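Local atomic coordinates of 4-alpha-glucanotransferase (Aquifex aeolicus, PDB entry 1TZ7), a protein that belongs to the amylomaltases, also known as disproportionating enzymes or D-enzymes, glucanotransferases built round a barrel of eight parallel strands. Residues His307-Gly310 against Phe311-Tyr314; Ile358-Glu361 against Val362-Leu365; Val275-Trp278 against Glu279-Glu282; Tyr230-Tyr233 against Ser234-Asp237. One frame throughout, in Å; residues are numbered along the deposited sequence.

Contact 1 (His307-Gly310 against Phe311-Tyr314); sequences HFRG and FEAY
Arg309 sets CG between its own backbone N and carbonyl carbon (chi1 76°) and bends again at chi2 and chi3, which folds the guanidinium back toward Glu312 and Ala313. Phe308 places CG anti to N (chi1 176°), sending its ring to Phe311 on the other flank of the turn. Arg309 NH2 serves two acceptors, hydrogen-bonding Ala313 O at 3.0 Å, with the oxygen tilted from the guanidinium plane, and making a salt bridge to Glu312 OE2 at 3.3 Å, where it meets that oxygen nearly end-on to its C-O bond. A water joins the same pair, donating to Glu312 OE2 (2.6 Å) and accepting from Arg309 NH1. With Lys331 pairing to Glu312 OE1, both carboxylate oxygens face positive partners, probably favouring the charged form, while Phe357 O holds Arg309 NE. On the aromatic side the edge of Phe311 points at the face of Phe308 in an offset edge-to-face pair, planes at 70° and centroids 5.8 Å apart. Behind the side chains, Phe311 N bonds Phe308 O at 3.0 Å as in a 3-10 turn, and Arg309 O accepts from both Glu312 N and Ala313 N, the latter bond almost straight at 3.0 Å. The turn links barrel strand 302-305 to strand 313-318 of the antiparallel sheet. Trp329 makes a cation-pi contact with Arg309, Trp289 and Phe338 meet the Phe311 ring edge-to-face, and helix 360-368 packs against Phe308, Arg309 and Glu312.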
ATOM      1  N   HIS A 307       4.517  -7.105  -6.327  1.00 29.50           N
ATOM      2  CA  HIS A 307       5.552  -7.924  -6.956  1.00 23.74           C
ATOM      3  C   HIS A 307       5.238  -9.434  -6.819  1.00 27.13           C
ATOM      4  O   HIS A 307       6.081 -10.223  -6.368  1.00 31.09           O
ATOM      5  CB  HIS A 307       6.935  -7.607  -6.363  1.00 26.08           C
ATOM      6  CG  HIS A 307       8.069  -8.115  -7.193  1.00 23.71           C
ATOM      7  ND1 HIS A 307       8.141  -7.909  -8.555  1.00 27.26           N
ATOM      8  CD2 HIS A 307       9.168  -8.836  -6.862  1.00 26.60           C
ATOM      9  CE1 HIS A 307       9.239  -8.474  -9.027  1.00 24.62           C
ATOM     10  NE2 HIS A 307       9.881  -9.041  -8.021  1.00 27.29           N
ATOM     11  N   PHE A 308       4.024  -9.814  -7.217  1.00 28.26           N
ATOM     12  CA  PHE A 308       3.559 -11.197  -7.093  1.00 28.22           C
ATOM     13  C   PHE A 308       4.538 -12.200  -7.728  1.00 31.83           C
ATOM     14  O   PHE A 308       4.698 -13.301  -7.238  1.00 27.24           O
ATOM     15  CB  PHE A 308       2.176 -11.353  -7.735  1.00 28.94           C
ATOM     16  CG  PHE A 308       1.667 -12.761  -7.737  1.00 22.82           C
ATOM     17  CD1 PHE A 308       0.992 -13.271  -6.636  1.00 28.02           C
ATOM     18  CD2 PHE A 308       1.872 -13.591  -8.838  1.00 32.14           C
ATOM     19  CE1 PHE A 308       0.525 -14.576  -6.631  1.00 29.61           C
ATOM     20  CE2 PHE A 308       1.402 -14.908  -8.833  1.00 29.64           C
ATOM     21  CZ  PHE A 308       0.731 -15.393  -7.732  1.00 32.79           C
ATOM     22  N   ARG A 309       5.185 -11.802  -8.818  1.00 26.16           N
ATOM     23  CA  ARG A 309       6.066 -12.708  -9.553  1.00 26.74           C
ATOM     24  C   ARG A 309       7.244 -13.189  -8.681  1.00 24.13           C
ATOM     25  O   ARG A 309       7.849 -14.224  -8.957  1.00 27.32           O
ATOM     26  CB  ARG A 309       6.588 -12.033 -10.829  1.00 32.03           C
ATOM     27  CG  ARG A 309       7.699 -11.004 -10.595  1.00 32.44           C
ATOM     28  CD  ARG A 309       9.099 -11.541 -10.821  1.00 24.75           C
ATOM     29  NE  ARG A 309       9.281 -12.058 -12.185  1.00 31.28           N
ATOM     30  CZ  ARG A 309       9.488 -13.350 -12.488  1.00 27.71           C
ATOM     31  NH1 ARG A 309       9.636 -13.717 -13.750  1.00 40.81           N
ATOM     32  NH2 ARG A 309       9.540 -14.270 -11.530  1.00 34.12           N
ATOM     33  N   GLY A 310       7.555 -12.427  -7.631  1.00 26.11           N
ATOM     34  CA  GLY A 310       8.596 -12.803  -6.685  1.00 22.92           C
ATOM     35  C   GLY A 310       8.321 -14.103  -5.922  1.00 26.50           C
ATOM     36  O   GLY A 310       9.237 -14.702  -5.369  1.00 26.96           O
ATOM     37  N   PHE A 311       7.057 -14.529  -5.888  1.00 27.48           N
ATOM     38  CA  PHE A 311       6.689 -15.782  -5.222  1.00 26.91           C
ATOM     39  C   PHE A 311       7.046 -16.994  -6.092  1.00 28.22           C
ATOM     40  O   PHE A 311       7.163 -18.110  -5.594  1.00 28.51           O
ATOM     41  CB  PHE A 311       5.196 -15.792  -4.889  1.00 30.75           C
ATOM     42  CG  PHE A 311       4.794 -14.769  -3.849  1.00 27.25           C
ATOM     43  CD1 PHE A 311       3.869 -13.779  -4.152  1.00 29.85           C
ATOM     44  CD2 PHE A 311       5.338 -14.803  -2.570  1.00 30.11           C
ATOM     45  CE1 PHE A 311       3.497 -12.839  -3.200  1.00 35.42           C
ATOM     46  CE2 PHE A 311       4.969 -13.862  -1.619  1.00 29.65           C
ATOM     47  CZ  PHE A 311       4.044 -12.881  -1.939  1.00 30.87           C
ATOM     48  N   GLU A 312       7.220 -16.761  -7.390  1.00 24.51           N
ATOM     49  CA  GLU A 312       7.723 -17.795  -8.302  1.00 25.85           C
ATOM     50  C   GLU A 312       9.245 -17.745  -8.394  1.00 25.90           C
ATOM     51  O   GLU A 312       9.912 -18.765  -8.288  1.00 25.49           O
ATOM     52  CB  GLU A 312       7.111 -17.613  -9.699  1.00 27.04           C
ATOM     53  CG  GLU A 312       7.385 -18.775 -10.656  1.00 32.12           C
ATOM     54  CD  GLU A 312       8.714 -18.634 -11.392  1.00 42.30           C
ATOM     55  OE1 GLU A 312       9.380 -19.669 -11.635  1.00 39.07           O
ATOM     56  OE2 GLU A 312       9.094 -17.493 -11.725  1.00 36.07           O
ATOM     57  N   ALA A 313       9.780 -16.548  -8.607  1.00 25.07           N
ATOM     58  CA  ALA A 313      11.228 -16.330  -8.621  1.00 28.40           C
ATOM     59  C   ALA A 313      11.534 -14.849  -8.400  1.00 25.38           C
ATOM     60  O   ALA A 313      10.801 -13.981  -8.867  1.00 25.94           O
ATOM     61  CB  ALA A 313      11.826 -16.803  -9.949  1.00 31.26           C
ATOM     62  N   TYR A 314      12.619 -14.568  -7.684  1.00 26.63           N
ATOM     63  CA  TYR A 314      12.970 -13.193  -7.343  1.00 29.18           C
ATOM     64  C   TYR A 314      14.392 -12.853  -7.771  1.00 22.17           C
ATOM     65  O   TYR A 314      15.270 -13.719  -7.811  1.00 28.02           O
ATOM     66  CB  TYR A 314      12.799 -12.953  -5.839  1.00 24.23           C
ATOM     67  CG  TYR A 314      13.760 -13.731  -4.971  1.00 33.44           C
ATOM     68  CD1 TYR A 314      14.948 -13.158  -4.532  1.00 41.55           C
ATOM     69  CD2 TYR A 314      13.474 -15.039  -4.579  1.00 35.22           C
ATOM     70  CE1 TYR A 314      15.829 -13.862  -3.734  1.00 42.77           C
ATOM     71  CE2 TYR A 314      14.349 -15.753  -3.782  1.00 38.32           C
ATOM     72  CZ  TYR A 314      15.528 -15.160  -3.361  1.00 36.56           C
ATOM     73  OH  TYR A 314      16.404 -15.860  -2.568  1.00 36.95           O
TER
HETATM   74  O   HOH W   1       9.855 -16.879 -14.105  1.00 55.76           O

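Contact 2 (Ile358-Glu361 against Val362-Leu365); sequences ITDE and VRYL
Residues 358-361 meet 362-365 in a local contact at the N-terminus of helix 360-368, with Thr359 at the N-cap position, and Ile358 and Asp360 bring their side chains to Arg363. NE of Arg363 forms a salt bridge with Asp360 OD2 at 3.2 Å, using the anti lone pair of that oxygen, which lies near the guanidinium edge although somewhat tilted from its plane. The carboxylate and guanidinium planes are turned 69° apart, and the pair is joined through the one NE-OD2 bond. Ile358 supplies the apolar side: CG1 rides over one guanidinium face, 3.7 Å from Arg363 CZ, and CG2 approaches Arg363 NH1 to 3.4 Å. The bend at chi3 (-114°) swings the end of the arginine across the isoleucine. This helix is the one between barrel strands 350-352 and 373-376, a beta-alpha-beta unit of the eight-stranded barrel. Its backbone hydrogen bonds include Arg363 N to Thr359 O at 3.1 Å and Tyr364 N to Asp360 O at 2.9 Å. On the flank facing Arg309, CG2 of Val362 lies 3.5 Å from Thr359 OG1, and both residues also touch Arg309.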
ATOM      1  N   ILE A 358       6.790 -10.628 -16.272  1.00 44.51           N
ATOM      2  CA  ILE A 358       5.878 -11.761 -16.187  1.00 46.36           C
ATOM      3  C   ILE A 358       6.289 -12.865 -17.168  1.00 44.29           C
ATOM      4  O   ILE A 358       6.561 -12.602 -18.337  1.00 36.56           O
ATOM      5  CB  ILE A 358       4.405 -11.309 -16.439  1.00 49.46           C
ATOM      6  CG1 ILE A 358       3.441 -12.456 -16.148  1.00 45.75           C
ATOM      7  CG2 ILE A 358       4.219 -10.801 -17.880  1.00 70.92           C
ATOM      8  CD1 ILE A 358       2.071 -11.999 -15.720  1.00 75.42           C
ATOM      9  N   THR A 359       6.348 -14.096 -16.668  1.00 40.66           N
ATOM     10  CA  THR A 359       6.517 -15.275 -17.516  1.00 32.99           C
ATOM     11  C   THR A 359       5.311 -16.196 -17.370  1.00 33.33           C
ATOM     12  O   THR A 359       4.430 -15.956 -16.538  1.00 26.56           O
ATOM     13  CB  THR A 359       7.789 -16.038 -17.126  1.00 39.51           C
ATOM     14  OG1 THR A 359       7.710 -16.448 -15.755  1.00 36.04           O
ATOM     15  CG2 THR A 359       9.025 -15.130 -17.179  1.00 42.76           C
ATOM     16  N   ASP A 360       5.280 -17.255 -18.175  1.00 32.90           N
ATOM     17  CA  ASP A 360       4.200 -18.240 -18.116  1.00 32.23           C
ATOM     18  C   ASP A 360       4.226 -19.028 -16.799  1.00 31.74           C
ATOM     19  O   ASP A 360       3.194 -19.466 -16.320  1.00 28.28           O
ATOM     20  CB  ASP A 360       4.293 -19.204 -19.304  1.00 32.14           C
ATOM     21  CG  ASP A 360       3.749 -18.602 -20.594  1.00 32.14           C
ATOM     22  OD1 ASP A 360       3.997 -19.180 -21.671  1.00 26.17           O
ATOM     23  OD2 ASP A 360       3.065 -17.556 -20.623  1.00 27.72           O
ATOM     24  N   GLU A 361       5.419 -19.202 -16.227  1.00 24.36           N
ATOM     25  CA  GLU A 361       5.551 -19.804 -14.899  1.00 26.41           C
ATOM     26  C   GLU A 361       4.778 -18.999 -13.873  1.00 28.28           C
ATOM     27  O   GLU A 361       4.094 -19.564 -13.026  1.00 27.31           O
ATOM     28  CB  GLU A 361       7.015 -19.879 -14.480  1.00 25.40           C
ATOM     29  CG  GLU A 361       7.856 -20.821 -15.314  1.00 38.26           C
ATOM     30  CD  GLU A 361       8.892 -20.092 -16.143  1.00 59.57           C
ATOM     31  OE1 GLU A 361       8.498 -19.300 -17.027  1.00 50.17           O
ATOM     32  OE2 GLU A 361      10.101 -20.310 -15.909  1.00 63.98           O
ATOM     33  N   VAL A 362       4.891 -17.672 -13.958  1.00 28.57           N
ATOM     34  CA  VAL A 362       4.188 -16.776 -13.041  1.00 25.89           C
ATOM     35  C   VAL A 362       2.690 -16.844 -13.265  1.00 30.19           C
ATOM     36  O   VAL A 362       1.922 -16.916 -12.311  1.00 28.55           O
ATOM     37  CB  VAL A 362       4.654 -15.301 -13.210  1.00 26.51           C
ATOM     38  CG1 VAL A 362       3.845 -14.371 -12.302  1.00 28.53           C
ATOM     39  CG2 VAL A 362       6.146 -15.173 -12.909  1.00 32.51           C
ATOM     40  N   ARG A 363       2.272 -16.817 -14.534  1.00 27.73           N
ATOM     41  CA  ARG A 363       0.846 -16.869 -14.873  1.00 26.56           C
ATOM     42  C   ARG A 363       0.229 -18.188 -14.398  1.00 25.65           C
ATOM     43  O   ARG A 363      -0.893 -18.212 -13.922  1.00 26.09           O
ATOM     44  CB  ARG A 363       0.643 -16.708 -16.380  1.00 30.92           C
ATOM     45  CG  ARG A 363       0.942 -15.309 -16.903  1.00 36.30           C
ATOM     46  CD  ARG A 363       0.748 -15.154 -18.415  1.00 37.47           C
ATOM     47  NE  ARG A 363       2.012 -14.889 -19.101  1.00 64.86           N
ATOM     48  CZ  ARG A 363       2.415 -13.685 -19.511  1.00 45.95           C
ATOM     49  NH1 ARG A 363       1.656 -12.609 -19.313  1.00 66.87           N
ATOM     50  NH2 ARG A 363       3.586 -13.557 -20.123  1.00 69.63           N
ATOM     51  N   TYR A 364       0.983 -19.278 -14.522  1.00 27.49           N
ATOM     52  CA  TYR A 364       0.511 -20.579 -14.067  1.00 28.56           C
ATOM     53  C   TYR A 364       0.332 -20.624 -12.559  1.00 29.09           C
ATOM     54  O   TYR A 364      -0.623 -21.189 -12.074  1.00 24.51           O
ATOM     55  CB  TYR A 364       1.461 -21.684 -14.491  1.00 28.27           C
ATOM     56  CG  TYR A 364       0.914 -23.062 -14.208  1.00 37.70           C
ATOM     57  CD1 TYR A 364      -0.113 -23.591 -14.979  1.00 33.28           C
ATOM     58  CD2 TYR A 364       1.412 -23.831 -13.155  1.00 36.83           C
ATOM     59  CE1 TYR A 364      -0.629 -24.853 -14.721  1.00 39.81           C
ATOM     60  CE2 TYR A 364       0.902 -25.096 -12.889  1.00 36.85           C
ATOM     61  CZ  TYR A 364      -0.121 -25.600 -13.680  1.00 40.05           C
ATOM     62  OH  TYR A 364      -0.636 -26.849 -13.431  1.00 49.47           O
ATOM     63  N   LEU A 365       1.269 -20.025 -11.821  1.00 30.32           N
ATOM     64  CA  LEU A 365       1.156 -19.952 -10.358  1.00 27.64           C
ATOM     65  C   LEU A 365      -0.093 -19.185  -9.970  1.00 27.92           C
ATOM     66  O   LEU A 365      -0.872 -19.636  -9.149  1.00 27.00           O
ATOM     67  CB  LEU A 365       2.392 -19.282  -9.746  1.00 26.24           C
ATOM     68  CG  LEU A 365       2.361 -19.079  -8.220  1.00 35.35           C
ATOM     69  CD1 LEU A 365       2.388 -20.419  -7.496  1.00 37.12           C
ATOM     70  CD2 LEU A 365       3.518 -18.199  -7.769  1.00 37.68           C
TER

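Contact 3 (Val275-Trp278 against Glu279-Glu282); sequences VYNW and EEHE
An aromatic cluster of Tyr276, Trp278 and His281 is built round the start of helix 278-283, with the imidazole beside both larger rings. His281 has CG anti to its carbonyl carbon (chi1 -57°), which turns the ring back along the chain to the residues ahead of the helix. There His281 NE2 comes 3.6 Å from Tyr276 CB and equally close, 3.6 Å, to Tyr276 CD2, so the tyrosine is met both at the root of its side chain and at one ring carbon. The two rings are steeply inclined, at 78°, with centroids 5.1 Å apart. Trp278 approaches from another direction: its CE3 lies 3.9 Å from His281 CB, and the indole and imidazole planes meet obliquely at 53°. Tyr276 CB also sits over one face of the indole toward its rim, 3.6 Å above the plane, which brings all three side chains into mutual contact. The short helix follows strand 269-274 of the antiparallel sheet, within the long excursion between barrel strands 222-227 and 302-305, and Asn277 occupies its N-cap position. A backbone bond from Glu282 N to Trp278 O, 3.1 Å and nearly straight, establishes the helical turn. Two polar atoms of this buried cluster have partners in other loops: Leu244 O is hydrogen-bonded to His281 NE2, and Met229 O to Tyr276 OH. Trp289 extends the aromatic group, lying nearly parallel to the Trp278 indole and edge-to-face with Tyr276.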
ATOM      1  N   VAL A 275      16.748  -9.866   0.820  1.00 26.90           N
ATOM      2  CA  VAL A 275      15.884 -10.885   0.237  1.00 28.96           C
ATOM      3  C   VAL A 275      15.542 -11.933   1.274  1.00 31.20           C
ATOM      4  O   VAL A 275      16.239 -12.080   2.276  1.00 29.15           O
ATOM      5  CB  VAL A 275      16.537 -11.568  -0.998  1.00 28.73           C
ATOM      6  CG1 VAL A 275      16.870 -10.536  -2.062  1.00 39.11           C
ATOM      7  CG2 VAL A 275      17.782 -12.359  -0.594  1.00 29.06           C
ATOM      8  N   TYR A 276      14.458 -12.655   1.036  1.00 29.52           N
ATOM      9  CA  TYR A 276      14.031 -13.710   1.931  1.00 28.73           C
ATOM     10  C   TYR A 276      14.935 -14.934   1.782  1.00 30.45           C
ATOM     11  O   TYR A 276      15.316 -15.305   0.673  1.00 26.87           O
ATOM     12  CB  TYR A 276      12.578 -14.104   1.630  1.00 32.66           C
ATOM     13  CG  TYR A 276      11.543 -13.052   2.020  1.00 21.74           C
ATOM     14  CD1 TYR A 276      10.587 -12.622   1.109  1.00 24.91           C
ATOM     15  CD2 TYR A 276      11.522 -12.502   3.304  1.00 27.75           C
ATOM     16  CE1 TYR A 276       9.633 -11.666   1.454  1.00 31.06           C
ATOM     17  CE2 TYR A 276      10.575 -11.543   3.661  1.00 26.24           C
ATOM     18  CZ  TYR A 276       9.631 -11.130   2.727  1.00 30.10           C
ATOM     19  OH  TYR A 276       8.681 -10.180   3.069  1.00 26.88           O
ATOM     20  N   ASN A 277      15.278 -15.549   2.907  1.00 30.02           N
ATOM     21  CA  ASN A 277      15.747 -16.924   2.914  1.00 26.74           C
ATOM     22  C   ASN A 277      14.556 -17.883   2.907  1.00 31.25           C
ATOM     23  O   ASN A 277      14.100 -18.329   3.955  1.00 28.62           O
ATOM     24  CB  ASN A 277      16.612 -17.181   4.144  1.00 18.99           C
ATOM     25  CG  ASN A 277      17.324 -18.514   4.085  1.00 39.07           C
ATOM     26  OD1 ASN A 277      18.224 -18.710   3.285  1.00 42.03           O
ATOM     27  ND2 ASN A 277      16.923 -19.431   4.934  1.00 37.73           N
ATOM     28  N   TRP A 278      14.058 -18.191   1.715  1.00 25.20           N
ATOM     29  CA  TRP A 278      12.768 -18.867   1.564  1.00 32.08           C
ATOM     30  C   TRP A 278      12.784 -20.285   2.126  1.00 29.08           C
ATOM     31  O   TRP A 278      11.747 -20.812   2.528  1.00 31.25           O
ATOM     32  CB  TRP A 278      12.342 -18.887   0.098  1.00 24.06           C
ATOM     33  CG  TRP A 278      11.580 -17.663  -0.303  1.00 23.33           C
ATOM     34  CD1 TRP A 278      12.032 -16.633  -1.072  1.00 29.12           C
ATOM     35  CD2 TRP A 278      10.234 -17.338   0.048  1.00 24.89           C
ATOM     36  NE1 TRP A 278      11.049 -15.686  -1.223  1.00 31.31           N
ATOM     37  CE2 TRP A 278       9.933 -16.094  -0.545  1.00 29.08           C
ATOM     38  CE3 TRP A 278       9.244 -17.972   0.806  1.00 34.09           C
ATOM     39  CZ2 TRP A 278       8.687 -15.476  -0.406  1.00 27.19           C
ATOM     40  CZ3 TRP A 278       8.000 -17.351   0.942  1.00 28.57           C
ATOM     41  CH2 TRP A 278       7.738 -16.124   0.341  1.00 28.22           C
ATOM     42  N   GLU A 279      13.955 -20.900   2.161  1.00 26.86           N
ATOM     43  CA  GLU A 279      14.072 -22.244   2.700  1.00 35.79           C
ATOM     44  C   GLU A 279      13.775 -22.250   4.214  1.00 36.06           C
ATOM     45  O   GLU A 279      13.288 -23.243   4.751  1.00 30.84           O
ATOM     46  CB  GLU A 279      15.459 -22.841   2.391  1.00 32.28           C
ATOM     47  CG  GLU A 279      16.456 -22.784   3.532  1.00 51.51           C
ATOM     48  CD  GLU A 279      17.797 -23.399   3.159  1.00 71.54           C
ATOM     49  OE1 GLU A 279      18.352 -23.026   2.100  1.00 74.79           O
ATOM     50  OE2 GLU A 279      18.295 -24.258   3.922  1.00 56.00           O
ATOM     51  N   GLU A 280      14.052 -21.128   4.884  1.00 27.18           N
ATOM     52  CA  GLU A 280      13.711 -20.973   6.305  1.00 29.04           C
ATOM     53  C   GLU A 280      12.204 -20.738   6.520  1.00 33.84           C
ATOM     54  O   GLU A 280      11.647 -21.154   7.533  1.00 29.29           O
ATOM     55  CB  GLU A 280      14.501 -19.822   6.922  1.00 25.34           C
ATOM     56  CG  GLU A 280      14.567 -19.861   8.447  1.00 52.63           C
ATOM     57  CD  GLU A 280      15.423 -21.007   8.976  1.00 53.79           C
ATOM     58  OE1 GLU A 280      15.141 -21.491  10.088  1.00 57.16           O
ATOM     59  OE2 GLU A 280      16.373 -21.420   8.278  1.00 48.64           O
ATOM     60  N   HIS A 281      11.559 -20.068   5.573  1.00 28.34           N
ATOM     61  CA  HIS A 281      10.108 -19.842   5.652  1.00 32.54           C
ATOM     62  C   HIS A 281       9.366 -21.142   5.521  1.00 29.12           C
ATOM     63  O   HIS A 281       8.437 -21.403   6.265  1.00 30.60           O
ATOM     64  CB  HIS A 281       9.662 -18.819   4.590  1.00 31.40           C
ATOM     65  CG  HIS A 281      10.378 -17.531   4.710  1.00 34.13           C
ATOM     66  ND1 HIS A 281       9.960 -16.526   5.544  1.00 34.42           N
ATOM     67  CD2 HIS A 281      11.538 -17.109   4.169  1.00 42.22           C
ATOM     68  CE1 HIS A 281      10.824 -15.528   5.484  1.00 43.18           C
ATOM     69  NE2 HIS A 281      11.786 -15.859   4.657  1.00 28.53           N
ATOM     70  N   GLU A 282       9.801 -21.972   4.584  1.00 29.43           N
ATOM     71  CA  GLU A 282       9.212 -23.285   4.387  1.00 32.86           C
ATOM     72  C   GLU A 282       9.465 -24.176   5.608  1.00 33.66           C
ATOM     73  O   GLU A 282       8.630 -24.999   5.967  1.00 33.44           O
ATOM     74  CB  GLU A 282       9.786 -23.938   3.122  1.00 35.74           C
ATOM     75  CG  GLU A 282       8.926 -25.062   2.557  1.00 49.45           C
ATOM     76  CD  GLU A 282       9.225 -25.356   1.093  1.00 47.53           C
ATOM     77  OE1 GLU A 282       8.569 -26.249   0.525  1.00 55.87           O
ATOM     78  OE2 GLU A 282      10.116 -24.695   0.514  1.00 56.16           O
TER

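Contact 4 (Tyr230-Tyr233 against Ser234-Asp237)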
ATOM      1  N   TYR A 230       8.489  -6.965   0.375  1.00 26.50           N
ATOM      2  CA  TYR A 230       9.661  -6.953   1.254  1.00 31.12           C
ATOM      3  C   TYR A 230       9.516  -5.848   2.302  1.00 29.94           C
ATOM      4  O   TYR A 230       8.954  -4.791   2.019  1.00 30.82           O
ATOM      5  CB  TYR A 230      10.923  -6.655   0.442  1.00 26.34           C
ATOM      6  CG  TYR A 230      11.377  -7.754  -0.497  1.00 29.34           C
ATOM      7  CD1 TYR A 230      11.475  -7.525  -1.870  1.00 28.69           C
ATOM      8  CD2 TYR A 230      11.738  -9.003  -0.015  1.00 26.35           C
ATOM      9  CE1 TYR A 230      11.903  -8.518  -2.734  1.00 35.00           C
ATOM     10  CE2 TYR A 230      12.167 -10.004  -0.871  1.00 38.62           C
ATOM     11  CZ  TYR A 230      12.250  -9.753  -2.232  1.00 30.21           C
ATOM     12  OH  TYR A 230      12.677 -10.740  -3.083  1.00 31.02           O
ATOM     13  N   PRO A 231      10.054  -6.075   3.499  1.00 29.74           N
ATOM     14  CA  PRO A 231      10.301  -4.987   4.444  1.00 29.34           C
ATOM     15  C   PRO A 231      11.577  -4.259   4.083  1.00 24.85           C
ATOM     16  O   PRO A 231      12.364  -4.780   3.288  1.00 31.94           O
ATOM     17  CB  PRO A 231      10.471  -5.718   5.774  1.00 28.68           C
ATOM     18  CG  PRO A 231      11.064  -7.030   5.398  1.00 33.49           C
ATOM     19  CD  PRO A 231      10.489  -7.377   4.032  1.00 30.41           C
ATOM     20  N   SER A 232      11.791  -3.083   4.653  1.00 25.51           N
ATOM     21  CA  SER A 232      13.096  -2.434   4.568  1.00 34.97           C
ATOM     22  C   SER A 232      14.074  -3.130   5.516  1.00 32.43           C
ATOM     23  O   SER A 232      13.663  -3.756   6.492  1.00 28.87           O
ATOM     24  CB  SER A 232      12.984  -0.947   4.916  1.00 41.45           C
ATOM     25  OG  SER A 232      12.585  -0.764   6.262  1.00 55.45           O
ATOM     26  N   TYR A 233      15.363  -3.025   5.222  1.00 25.80           N
ATOM     27  CA  TYR A 233      16.386  -3.576   6.099  1.00 28.25           C
ATOM     28  C   TYR A 233      16.293  -2.935   7.475  1.00 32.89           C
ATOM     29  O   TYR A 233      16.488  -3.598   8.495  1.00 26.81           O
ATOM     30  CB  TYR A 233      17.780  -3.350   5.516  1.00 30.49           C
ATOM     31  CG  TYR A 233      18.888  -3.862   6.402  1.00 32.51           C
ATOM     32  CD1 TYR A 233      19.869  -3.006   6.890  1.00 33.17           C
ATOM     33  CD2 TYR A 233      18.951  -5.202   6.762  1.00 26.98           C
ATOM     34  CE1 TYR A 233      20.885  -3.474   7.707  1.00 27.09           C
ATOM     35  CE2 TYR A 233      19.961  -5.678   7.577  1.00 32.50           C
ATOM     36  CZ  TYR A 233      20.925  -4.812   8.047  1.00 35.44           C
ATOM     37  OH  TYR A 233      21.922  -5.282   8.853  1.00 29.21           O
ATOM     38  N   SER A 234      15.991  -1.637   7.493  1.00 30.64           N
ATOM     39  CA  SER A 234      15.799  -0.896   8.737  1.00 37.60           C
ATOM     40  C   SER A 234      14.352  -1.007   9.209  1.00 43.58           C
ATOM     41  O   SER A 234      13.579  -0.038   9.131  1.00 46.94           O
ATOM     42  CB  SER A 234      16.162   0.574   8.533  1.00 33.75           C
ATOM     43  OG  SER A 234      17.512   0.712   8.122  1.00 48.77           O
ATOM     44  N   SER A 235      13.986  -2.188   9.691  1.00 33.27           N
ATOM     45  CA  SER A 235      12.629  -2.432  10.175  1.00 30.60           C
ATOM     46  C   SER A 235      12.632  -3.356  11.390  1.00 19.60           C
ATOM     47  O   SER A 235      13.565  -4.138  11.593  1.00 23.12           O
ATOM     48  CB  SER A 235      11.758  -3.030   9.057  1.00 37.28           C
ATOM     49  OG  SER A 235      12.143  -4.359   8.752  1.00 28.14           O
ATOM     50  N   ALA A 236      11.584  -3.253  12.197  1.00 28.36           N
ATOM     51  CA  ALA A 236      11.368  -4.173  13.304  1.00 31.39           C
ATOM     52  C   ALA A 236      11.244  -5.617  12.807  1.00 28.31           C
ATOM     53  O   ALA A 236      11.533  -6.546  13.533  1.00 21.17           O
ATOM     54  CB  ALA A 236      10.125  -3.778  14.074  1.00 25.77           C
ATOM     55  N   ASP A 237      10.813  -5.784  11.559  1.00 25.83           N
ATOM     56  CA  ASP A 237      10.539  -7.117  11.007  1.00 25.83           C
ATOM     57  C   ASP A 237      11.818  -7.916  10.778  1.00 26.05           C
ATOM     58  O   ASP A 237      11.886  -9.089  11.113  1.00 19.36           O
ATOM     59  CB  ASP A 237       9.768  -6.999   9.701  1.00 23.59           C
ATOM     60  CG  ASP A 237       8.508  -6.181   9.846  1.00 36.73           C
ATOM     61  OD1 ASP A 237       8.409  -5.118   9.196  1.00 28.85           O
ATOM     62  OD2 ASP A 237       7.566  -6.515  10.591  1.00 28.27           O
TER
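An inverse gamma turn centred on Ser234 makes the chain double back between Tyr233 and Ser235, closed by a weak hydrogen bond from Ser235 N to Tyr233 O at 3.1 Å. Across the same bend Ser235 OG donates to Ser232 O, a short bond of 2.8 Å that lies in the carbonyl plane. The hydroxyl gets there because Ser235 holds OG between its backbone N and carbonyl carbon (chi1 70°), the crowded position. With its proton engaged by Ser232 O, OG can accept from Val238 N, which it does in a weak bond. Pro231 packs alongside, its CB 3.7 Å from Ser235 OG and 4.0 Å from Asp237 OD1, so a ring methylene packs against both polar groups. Leu83 N supplies a hydrogen bond to that carboxylate oxygen, Ser232 OG is paired with Ser80 O, and Tyr233 OH with Leu251 O. The Tyr233 ring meets those of Trp169 and Tyr170. Ser235, whose side-chain oxygen weakly accepts from a backbone N of the first turn, is a serine N-cap, here starting helix 236-240 in the loop after barrel strand 222-227.

How the contacts relate
Contact 1 touches each of the others. Toward contact 2, whose centre is 9 Å away, Arg309 NH2 packs 3.8 Å from Val362 CG2, and Glu312 OE1 lies 3.7 Å from Glu361 CB. Toward contact 3, centre 13 Å off, Tyr314 CE2 meets Trp278 CD1 at 3.7 Å. Contacts 3 and 4 join where Tyr276 CD1 lies 3.6 Å from Tyr230 CE2, and Tyr230 OH returns to contact 1 at 3.5 Å from Tyr314 CB. Contacts 2 and 4 are separate, their nearest atoms about 13 Å apart. Contacts 4, 1 and 2 follow barrel strands 222-227, 302-305 and 350-352, consistent with a place near the C-terminal ends of the barrel strands, where enzymes of this fold generally carry their active sites.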